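Local structure of DUF3218 domain-containing protein (2IGS) at residues 90-93 / 94-98; 157-160 / 161-165; 167-170 / 171-175; 191-194 / 195-199. The protein is of unknown function but belongs to a family grouped with the lysozyme-like proteins, which hints at, without establishing, a distant kinship to enzymes that act on glycans. All blocks are in the same frame, centred on the assembly; numbering follows the deposited sequence. Where two conformers were deposited one is given.

Contacts 1, 2 and 3 are partly buried, whereas contact 4 lies at the surface. Contacts 1 and 4 each fall inside a single helix, 87-113 and 190-200; contacts 2 and 3 instead take a loop into the first turn of a short helix, 161-165 and 171-177. Contact 3 touches both contact 1 and contact 2, with centres about 11 and 13 Å away, while contact 4 touches none of the others. Their chemistry follows these positions: a widened, proline-interrupted turn in contact 1, helix starts without side-chain capping bonds in contacts 2 and 3, and regular i to i+4 bonding reinforced by polar side chains in contact 4.

Contact 1. Residues 90-93 / 94-98; sequences VCNV and EILPL
A chi1 of 167° in Val-90 sets CG1 anti to its backbone N, and a chi1 of -63° in Ile-95 lays CG1 beside its own N; with the five-residue offset of a widened turn, these settings bring the two side chains alongside, pointing the same way. Their ends meet at 3.6 Å between Val-90 CG1 and Ile-95 CD1. Both residues are buried: Val-90 packs on Ile-79 of helix 63-82, and Ile-95 also reaches Tyr-20 and Phe-23 of helix 12-27. The backbone explains a pairing five residues apart. Ile-95 N donates to Val-90 O at 2.8 Å, with an N-H...O angle of 145°, and Leu-96 N donates to Cys-91 O at 3.0 Å. These i to i+5 bonds define a pi-type turn within the long helix 87-113. The helix then kinks at Pro-97, whose N has no hydrogen to give to the preceding turn. Its ring fills that place instead, with Pro-97 CG 3.3 Å from Asn-92 O and Pro-97 CD 3.4 Å from Cys-91 O. Leu-96 CG lies 3.4 Å from Cys-91 O, and the leucine packs on Cys-27, the disulfide partner of Cys-91. Glu-94 runs back along the preceding turn, its CB 3.5 Å from Val-90 O, and its carboxylate is gripped by salt bridges to Arg-82 through OE2 and to Arg-89 through OE1.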
loop_
_atom_site.group_PDB
_atom_site.type_symbol
_atom_site.label_atom_id
_atom_site.label_comp_id
_atom_site.label_asym_id
_atom_site.label_seq_id
_atom_site.Cartn_x
_atom_site.Cartn_y
_atom_site.Cartn_z
ATOM N N VAL F 90 -41.512 -14.280 -37.789
ATOM C CA VAL F 90 -41.800 -13.180 -36.884
ATOM C C VAL F 90 -41.800 -13.713 -35.449
ATOM O O VAL F 90 -41.157 -13.146 -34.577
ATOM C CB VAL F 90 -43.131 -12.479 -37.238
ATOM C CG1 VAL F 90 -43.574 -11.567 -36.114
ATOM C CG2 VAL F 90 -43.016 -11.697 -38.570
ATOM N N CYS F 91 -42.460 -14.841 -35.233
ATOM C CA CYS F 91 -42.575 -15.413 -33.896
ATOM C C CYS F 91 -41.315 -16.088 -33.367
ATOM O O CYS F 91 -40.839 -15.750 -32.284
ATOM C CB CYS F 91 -43.738 -16.385 -33.856
ATOM S SG CYS F 91 -45.286 -15.505 -34.082
ATOM N N ASN F 92 -40.787 -17.027 -34.152
ATOM C CA ASN F 92 -39.720 -17.913 -33.709
ATOM C C ASN F 92 -38.314 -17.508 -34.130
ATOM O O ASN F 92 -37.344 -18.113 -33.686
ATOM C CB ASN F 92 -40.020 -19.350 -34.154
ATOM C CG ASN F 92 -41.405 -19.816 -33.721
ATOM O OD1 ASN F 92 -41.923 -19.402 -32.677
ATOM N ND2 ASN F 92 -42.017 -20.677 -34.530
ATOM N N VAL F 93 -38.189 -16.496 -34.981
ATOM C CA VAL F 93 -36.855 -15.942 -35.284
ATOM C C VAL F 93 -36.650 -14.535 -34.714
ATOM O O VAL F 93 -35.596 -14.229 -34.163
ATOM C CB VAL F 93 -36.508 -16.005 -36.801
ATOM C CG1 VAL F 93 -35.120 -15.385 -37.086
ATOM C CG2 VAL F 93 -36.569 -17.459 -37.300
ATOM N N GLU F 94 -37.681 -13.703 -34.798
ATOM C CA GLU F 94 -37.569 -12.296 -34.432
ATOM C C GLU F 94 -38.024 -11.934 -33.013
ATOM O O GLU F 94 -37.258 -11.348 -32.232
ATOM C CB GLU F 94 -38.279 -11.435 -35.479
ATOM C CG GLU F 94 -37.822 -11.747 -36.921
ATOM C CD GLU F 94 -38.671 -11.073 -37.985
ATOM O OE1 GLU F 94 -38.964 -11.708 -39.016
ATOM O OE2 GLU F 94 -39.055 -9.901 -37.803
ATOM N N ILE F 95 -39.251 -12.296 -32.671
ATOM C CA ILE F 95 -39.880 -11.756 -31.474
ATOM C C ILE F 95 -39.676 -12.559 -30.170
ATOM O O ILE F 95 -39.098 -12.049 -29.198
ATOM C CB ILE F 95 -41.363 -11.394 -31.744
ATOM C CG1 ILE F 95 -41.422 -10.288 -32.818
ATOM C CG2 ILE F 95 -42.061 -10.952 -30.447
ATOM C CD1 ILE F 95 -42.812 -9.702 -33.098
ATOM N N LEU F 96 -40.132 -13.804 -30.129
ATOM C CA LEU F 96 -40.014 -14.558 -28.872
ATOM C C LEU F 96 -38.540 -14.738 -28.444
ATOM O O LEU F 96 -38.225 -14.588 -27.263
ATOM C CB LEU F 96 -40.804 -15.885 -28.925
ATOM C CG LEU F 96 -42.306 -15.765 -29.259
ATOM C CD1 LEU F 96 -43.010 -17.109 -29.266
ATOM C CD2 LEU F 96 -43.048 -14.802 -28.342
ATOM N N PRO F 97 -37.628 -15.036 -29.401
ATOM C CA PRO F 97 -36.208 -15.081 -29.031
ATOM C C PRO F 97 -35.665 -13.758 -28.492
ATOM O O PRO F 97 -34.847 -13.761 -27.572
ATOM C CB PRO F 97 -35.518 -15.458 -30.349
ATOM C CG PRO F 97 -36.592 -16.193 -31.133
ATOM C CD PRO F 97 -37.824 -15.403 -30.822
ATOM N N LEU F 98 -36.116 -12.641 -29.047
ATOM C CA LEU F 98 -35.761 -11.335 -28.511
ATOM C C LEU F 98 -36.252 -11.175 -27.075
ATOM O O LEU F 98 -35.513 -10.723 -26.206
ATOM C CB LEU F 98 -36.330 -10.201 -29.372
ATOM C CG LEU F 98 -35.831 -8.786 -29.012
ATOM C CD1 LEU F 98 -35.867 -7.867 -30.246
ATOM C CD2 LEU F 98 -36.626 -8.166 -27.838
#

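Contact 2. Residues 157-160 / 161-165; sequences RTLT and PGTWQ
Leu-159 and Trp-164 make the close-packed side of this turn, with Leu-159 CD2 3.8 Å from Trp-164 CE3. The methyl comes to the six-membered part of the indole at a slant, and the two side chains run obliquely to one another. Trp-164 holds CG anti to its backbone N (chi1 165°), which carries the ring away from the loop beyond its CB, so that Leu-159 meets it at the CE3 corner. Further out, the indole packs on Leu-169 and Val-181 and receives Lys-174 in a cation-pi contact. Thr-160 occupies the N-cap position of the short helix 161-165, and its carbonyl opens the first turn: Trp-164 N donates to Thr-160 O at 2.8 Å, with an N-H...O angle of 152°. The threonine hydroxyl makes no capping bond, and its methyl lies beside the proline ring, with Thr-160 CG2 3.5 Å from Pro-161 CD. That ring marks the looser, solvent side: Pro-161 is exposed and meets the loop chiefly through its bonded neighbour. A further side is closed by another copy of the protein, where Thr-160 packs on Arg-25 of a second subunit. The modelled placing of the Thr-163 side chain against Thr-160 is doubtful, and the 3.5 Å between Leu-159 CD1 and Thr-163 OG1 shares that uncertainty.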
loop_
_atom_site.group_PDB
_atom_site.type_symbol
_atom_site.label_atom_id
_atom_site.label_comp_id
_atom_site.label_asym_id
_atom_site.label_seq_id
_atom_site.Cartn_x
_atom_site.Cartn_y
_atom_site.Cartn_z
ATOM N N ARG F 157 -15.108 -3.361 -31.700
ATOM C CA ARG F 157 -13.693 -3.407 -32.075
ATOM C C ARG F 157 -12.906 -4.307 -31.145
ATOM O O ARG F 157 -11.983 -5.018 -31.534
ATOM C CB ARG F 157 -13.093 -2.002 -31.993
ATOM C CG ARG F 157 -11.568 -1.926 -32.153
ATOM C CD ARG F 157 -11.145 -2.268 -33.570
ATOM N NE ARG F 157 -9.697 -2.244 -33.743
ATOM C CZ ARG F 157 -8.893 -3.263 -33.451
ATOM N NH1 ARG F 157 -9.397 -4.394 -32.963
ATOM N NH2 ARG F 157 -7.583 -3.158 -33.631
ATOM N N THR F 158 -13.327 -4.267 -29.899
ATOM C CA THR F 158 -12.614 -4.860 -28.828
ATOM C C THR F 158 -13.200 -6.238 -28.478
ATOM O O THR F 158 -12.552 -7.058 -27.824
ATOM C CB THR F 158 -12.671 -3.830 -27.699
ATOM O OG1 THR F 158 -11.356 -3.306 -27.479
ATOM C CG2 THR F 158 -13.311 -4.346 -26.446
ATOM N N LEU F 159 -14.426 -6.477 -28.930
ATOM C CA LEU F 159 -15.145 -7.705 -28.647
ATOM C C LEU F 159 -14.475 -8.921 -29.285
ATOM O O LEU F 159 -14.070 -8.904 -30.452
ATOM C CB LEU F 159 -16.594 -7.559 -29.115
ATOM C CG LEU F 159 -17.562 -8.721 -29.086
ATOM C CD1 LEU F 159 -17.615 -9.303 -27.703
ATOM C CD2 LEU F 159 -18.890 -8.176 -29.496
ATOM N N THR F 160 -14.351 -9.976 -28.496
ATOM C CA THR F 160 -13.653 -11.188 -28.914
ATOM C C THR F 160 -14.599 -12.071 -29.746
ATOM O O THR F 160 -15.797 -12.157 -29.421
ATOM C CB THR F 160 -13.166 -11.921 -27.650
ATOM O OG1 THR F 160 -12.001 -11.263 -27.123
ATOM C CG2 THR F 160 -12.844 -13.349 -27.933
ATOM N N PRO F 161 -14.083 -12.733 -30.822
ATOM C CA PRO F 161 -14.927 -13.657 -31.595
ATOM C C PRO F 161 -15.530 -14.762 -30.722
ATOM O O PRO F 161 -16.625 -15.248 -31.016
ATOM C CB PRO F 161 -13.952 -14.265 -32.621
ATOM C CG PRO F 161 -12.584 -14.019 -32.065
ATOM C CD PRO F 161 -12.716 -12.681 -31.375
ATOM N N GLY F 162 -14.822 -15.135 -29.657
ATOM C CA GLY F 162 -15.303 -16.121 -28.692
ATOM C C GLY F 162 -16.433 -15.626 -27.809
ATOM O O GLY F 162 -17.483 -16.264 -27.715
ATOM N N THR F 163 -16.222 -14.491 -27.153
ATOM C CA THR F 163 -17.245 -13.904 -26.271
ATOM C C THR F 163 -18.454 -13.393 -27.058
ATOM O O THR F 163 -19.548 -13.284 -26.507
ATOM C CB THR F 163 -16.661 -12.849 -25.284
ATOM O OG1 THR F 163 -17.514 -11.701 -25.200
ATOM C CG2 THR F 163 -15.328 -12.424 -25.736
ATOM N N TRP F 164 -18.244 -13.125 -28.346
ATOM C CA TRP F 164 -19.328 -12.878 -29.292
ATOM C C TRP F 164 -20.207 -14.118 -29.492
ATOM O O TRP F 164 -21.439 -14.026 -29.487
ATOM C CB TRP F 164 -18.758 -12.404 -30.624
ATOM C CG TRP F 164 -19.719 -12.457 -31.759
ATOM C CD1 TRP F 164 -19.720 -13.357 -32.776
ATOM C CD2 TRP F 164 -20.817 -11.571 -32.006
ATOM N NE1 TRP F 164 -20.741 -13.088 -33.643
ATOM C CE2 TRP F 164 -21.431 -11.994 -33.198
ATOM C CE3 TRP F 164 -21.336 -10.456 -31.339
ATOM C CZ2 TRP F 164 -22.543 -11.354 -33.740
ATOM C CZ3 TRP F 164 -22.445 -9.813 -31.887
ATOM C CH2 TRP F 164 -23.036 -10.270 -33.074
ATOM N N GLN F 165 -19.558 -15.269 -29.670
ATOM C CA GLN F 165 -20.244 -16.555 -29.827
ATOM C C GLN F 165 -21.063 -16.889 -28.575
ATOM O O GLN F 165 -22.135 -17.502 -28.669
ATOM C CB GLN F 165 -19.234 -17.682 -30.097
ATOM C CG GLN F 165 -18.537 -17.646 -31.463
ATOM C CD GLN F 165 -17.493 -18.748 -31.621
ATOM O OE1 GLN F 165 -17.739 -19.909 -31.291
ATOM N NE2 GLN F 165 -16.321 -18.386 -32.133
#

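Contact 3. Residues 167-170 / 171-175; sequences MTLP and EDIKA
Apolar packing centres on Ile-173, whose two branches serve different loop residues. With chi1 at -49°, CG1 lies beside the backbone N and CG2 anti to it, so the branches diverge: Ile-173 CD1 reaches Pro-170 CG at 3.7 Å, while Ile-173 CG2 meets Leu-169 CD1 at 4.0 Å. The leucine crosses the isoleucine at about a right angle, and the proline ring approaches more slantwise. Helix 203-216 closes over this group, Leu-169 resting on Ala-212 and Ile-173 on Thr-205 and Thr-208, while Pro-170 leans on Ser-101 of helix 87-113. Hydrogen bonding across the junction is left to the main chain. Pro-170, at the N-cap of helix 171-177, offers its carbonyl: Lys-174 N donates to Pro-170 O at 3.1 Å in an almost straight bond, N-H...O 175°. A second, weak bond runs from Ile-173 N to Pro-170 O at 3.3 Å, bent to 123°. Charged groups find their partners beyond the turn: Asp-172 forms a salt bridge through OD2 with Arg-89, and Lys-174 a cation-pi contact with Trp-164. A proline at the N-cap has no polar side chain with which to bond the first-turn amides. The carboxylate of Asp-172, in that turn, may favour the helix start, though its pairing with Arg-89 would temper the effect; the same salt bridge joins the turn to helix 87-113.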
loop_
_atom_site.group_PDB
_atom_site.type_symbol
_atom_site.label_atom_id
_atom_site.label_comp_id
_atom_site.label_asym_id
_atom_site.label_seq_id
_atom_site.Cartn_x
_atom_site.Cartn_y
_atom_site.Cartn_z
HETATM N N MSE F 167 -22.573 -14.773 -26.579
HETATM C CA MSE F 167 -23.683 -13.852 -26.367
HETATM C C MSE F 167 -25.017 -14.476 -26.774
HETATM O O MSE F 167 -25.115 -15.109 -27.815
HETATM C CB MSE F 167 -23.449 -12.561 -27.141
HETATM C CG MSE F 167 -22.468 -11.641 -26.449
HETATM SE SE MSE F 167 -21.820 -10.170 -27.539
HETATM C CE MSE F 167 -20.094 -10.104 -26.703
ATOM N N THR F 168 -26.037 -14.298 -25.945
ATOM C CA THR F 168 -27.398 -14.737 -26.283
ATOM C C THR F 168 -28.153 -13.601 -27.015
ATOM O O THR F 168 -28.500 -12.566 -26.419
ATOM C CB THR F 168 -28.159 -15.190 -25.023
ATOM O OG1 THR F 168 -27.342 -16.102 -24.290
ATOM C CG2 THR F 168 -29.446 -15.885 -25.393
ATOM N N LEU F 169 -28.396 -13.817 -28.306
ATOM C CA LEU F 169 -28.850 -12.770 -29.215
ATOM C C LEU F 169 -29.677 -13.369 -30.358
ATOM O O LEU F 169 -29.263 -14.378 -30.946
ATOM C CB LEU F 169 -27.615 -12.060 -29.766
ATOM C CG LEU F 169 -27.601 -10.591 -30.177
ATOM C CD1 LEU F 169 -28.349 -9.685 -29.223
ATOM C CD2 LEU F 169 -26.148 -10.165 -30.285
ATOM N N PRO F 170 -30.855 -12.780 -30.671
ATOM C CA PRO F 170 -31.610 -13.273 -31.833
ATOM C C PRO F 170 -30.786 -13.191 -33.115
ATOM O O PRO F 170 -29.905 -12.318 -33.238
ATOM C CB PRO F 170 -32.816 -12.324 -31.927
ATOM C CG PRO F 170 -32.465 -11.145 -31.093
ATOM C CD PRO F 170 -31.552 -11.667 -30.008
ATOM N N GLU F 171 -31.082 -14.108 -34.038
ATOM C CA GLU F 171 -30.400 -14.262 -35.327
ATOM C C GLU F 171 -30.102 -12.944 -36.045
ATOM O O GLU F 171 -28.958 -12.684 -36.432
ATOM C CB GLU F 171 -31.225 -15.165 -36.258
ATOM C CG GLU F 171 -31.185 -16.650 -35.913
ATOM C CD GLU F 171 -32.159 -17.496 -36.740
ATOM O OE1 GLU F 171 -32.356 -17.201 -37.941
ATOM O OE2 GLU F 171 -32.723 -18.462 -36.179
ATOM N N ASP F 172 -31.139 -12.127 -36.216
ATOM C CA ASP F 172 -31.069 -10.919 -37.070
ATOM C C ASP F 172 -30.127 -9.827 -36.544
ATOM O O ASP F 172 -29.483 -9.132 -37.327
ATOM C CB ASP F 172 -32.465 -10.348 -37.322
ATOM C CG ASP F 172 -33.291 -11.213 -38.265
ATOM O OD1 ASP F 172 -34.535 -11.106 -38.228
ATOM O OD2 ASP F 172 -32.703 -11.993 -39.052
ATOM N N ILE F 173 -30.053 -9.694 -35.222
ATOM C CA ILE F 173 -29.091 -8.799 -34.572
ATOM C C ILE F 173 -27.673 -9.360 -34.670
ATOM O O ILE F 173 -26.719 -8.639 -34.974
ATOM C CB ILE F 173 -29.492 -8.488 -33.097
ATOM C CG1 ILE F 173 -30.964 -8.056 -33.023
ATOM C CG2 ILE F 173 -28.593 -7.393 -32.516
ATOM C CD1 ILE F 173 -31.426 -7.629 -31.650
ATOM N N LYS F 174 -27.540 -10.656 -34.425
ATOM C CA LYS F 174 -26.273 -11.368 -34.633
ATOM C C LYS F 174 -25.734 -11.195 -36.078
ATOM O O LYS F 174 -24.543 -10.963 -36.278
ATOM C CB LYS F 174 -26.436 -12.858 -34.267
ATOM C CG LYS F 174 -25.229 -13.468 -33.581
ATOM C CD LYS F 174 -25.338 -14.988 -33.473
ATOM C CE LYS F 174 -23.973 -15.667 -33.137
ATOM N NZ LYS F 174 -23.428 -15.367 -31.739
ATOM N N ALA F 175 -26.619 -11.275 -37.070
ATOM C CA ALA F 175 -26.247 -11.120 -38.478
ATOM C C ALA F 175 -25.864 -9.682 -38.860
ATOM O O ALA F 175 -25.002 -9.460 -39.728
ATOM C CB ALA F 175 -27.379 -11.627 -39.385
#

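Contact 4. Residues 191-194 / 195-199; sequences SDVF and NTIKS
Phe-194 and Asn-195, adjacent on the alpha-helix 190-200, cross obliquely with ring and amide planes 43° apart. Asn-195 OD1 lies 3.7 Å from Phe-194 CD1, and the backbone N of Asn-195 sits at the ring edge, near its plane. The amide also turns back along the helix: Asn-195 ND2 makes a weak bond of 3.1 Å to Ser-191 O, supplementing the regular backbone bond to that same carbonyl. Val-193 and Ile-197, one turn apart, lie side by side and point the same way, with Val-193 CG1 3.8 Å from Ile-197 CD1. Both rest on Leu-148 of strand 148-150, as does Phe-194, so this apolar side joins the helix to the small antiparallel sheet. On the polar side, Thr-196 has OG1 beside its backbone N (chi1 -58°), from where it donates to Asp-192 O at 2.7 Å. That hydroxyl stands above the carbonyl plane, 41° out of it, whereas Thr-196 N reaches the same oxygen from the opposite face at 2.9 Å. The double grip recurs at the next turn: Ser-199 OG donates to Asn-195 O at 3.0 Å, again from the face opposite to Ser-199 N.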
loop_
_atom_site.group_PDB
_atom_site.type_symbol
_atom_site.label_atom_id
_atom_site.label_comp_id
_atom_site.label_asym_id
_atom_site.label_seq_id
_atom_site.Cartn_x
_atom_site.Cartn_y
_atom_site.Cartn_z
ATOM N N SER F 191 -16.890 1.316 -43.799
ATOM C CA SER F 191 -17.933 2.298 -44.082
ATOM C C SER F 191 -19.273 1.618 -44.312
ATOM O O SER F 191 -20.292 2.035 -43.741
ATOM C CB SER F 191 -17.596 3.130 -45.317
ATOM O OG SER F 191 -16.292 3.664 -45.188
ATOM N N ASP F 192 -19.263 0.587 -45.161
ATOM C CA ASP F 192 -20.450 -0.230 -45.373
ATOM C C ASP F 192 -20.995 -0.812 -44.059
ATOM O O ASP F 192 -22.195 -0.726 -43.820
ATOM C CB ASP F 192 -20.168 -1.340 -46.386
ATOM C CG ASP F 192 -20.196 -0.846 -47.846
ATOM O OD1 ASP F 192 -20.452 0.356 -48.116
ATOM O OD2 ASP F 192 -19.952 -1.689 -48.743
ATOM N N VAL F 193 -20.122 -1.397 -43.229
ATOM C CA VAL F 193 -20.538 -2.058 -41.969
ATOM C C VAL F 193 -21.005 -1.039 -40.932
ATOM O O VAL F 193 -22.045 -1.220 -40.308
ATOM C CB VAL F 193 -19.428 -3.030 -41.374
ATOM C CG1 VAL F 193 -19.825 -3.577 -39.990
ATOM C CG2 VAL F 193 -19.188 -4.210 -42.304
ATOM N N PHE F 194 -20.249 0.042 -40.793
ATOM C CA PHE F 194 -20.620 1.173 -39.952
ATOM C C PHE F 194 -22.065 1.601 -40.253
ATOM O O PHE F 194 -22.888 1.783 -39.344
ATOM C CB PHE F 194 -19.644 2.340 -40.206
ATOM C CG PHE F 194 -19.821 3.519 -39.278
ATOM C CD1 PHE F 194 -21.011 4.237 -39.242
ATOM C CD2 PHE F 194 -18.768 3.945 -38.481
ATOM C CE1 PHE F 194 -21.158 5.327 -38.399
ATOM C CE2 PHE F 194 -18.899 5.050 -37.649
ATOM C CZ PHE F 194 -20.100 5.740 -37.610
ATOM N N ASN F 195 -22.368 1.729 -41.536
ATOM C CA ASN F 195 -23.657 2.274 -41.953
ATOM C C ASN F 195 -24.853 1.337 -42.065
ATOM O O ASN F 195 -25.990 1.766 -41.832
ATOM C CB ASN F 195 -23.478 3.208 -43.134
ATOM C CG ASN F 195 -22.837 4.501 -42.685
ATOM O OD1 ASN F 195 -23.410 5.210 -41.861
ATOM N ND2 ASN F 195 -21.606 4.761 -43.128
ATOM N N THR F 196 -24.566 0.068 -42.347
ATOM C CA THR F 196 -25.506 -1.045 -42.172
ATOM C C THR F 196 -26.021 -1.139 -40.731
ATOM O O THR F 196 -27.230 -1.284 -40.498
ATOM C CB THR F 196 -24.839 -2.416 -42.495
ATOM O OG1 THR F 196 -24.351 -2.385 -43.826
ATOM C CG2 THR F 196 -25.847 -3.543 -42.417
ATOM N N ILE F 197 -25.095 -1.092 -39.786
ATOM C CA ILE F 197 -25.414 -1.248 -38.367
ATOM C C ILE F 197 -26.221 -0.045 -37.914
ATOM O O ILE F 197 -27.284 -0.192 -37.314
ATOM C CB ILE F 197 -24.139 -1.453 -37.479
ATOM C CG1 ILE F 197 -23.485 -2.821 -37.800
ATOM C CG2 ILE F 197 -24.509 -1.345 -35.992
ATOM C CD1 ILE F 197 -22.166 -3.092 -37.043
ATOM N N LYS F 198 -25.734 1.133 -38.264
ATOM C CA LYS F 198 -26.418 2.350 -37.970
ATOM C C LYS F 198 -27.858 2.328 -38.465
ATOM O O LYS F 198 -28.788 2.572 -37.696
ATOM C CB LYS F 198 -25.676 3.493 -38.622
ATOM C CG LYS F 198 -25.832 4.747 -37.856
ATOM C CD LYS F 198 -26.090 5.872 -38.799
ATOM C CE LYS F 198 -25.849 7.207 -38.144
ATOM N NZ LYS F 198 -26.373 7.350 -36.788
ATOM N N SER F 199 -28.031 2.047 -39.745
ATOM C CA SER F 199 -29.347 2.046 -40.378
ATOM C C SER F 199 -30.254 0.927 -39.890
ATOM O O SER F 199 -31.462 1.118 -39.817
ATOM C CB SER F 199 -29.201 1.955 -41.888
ATOM O OG SER F 199 -28.562 3.110 -42.367
#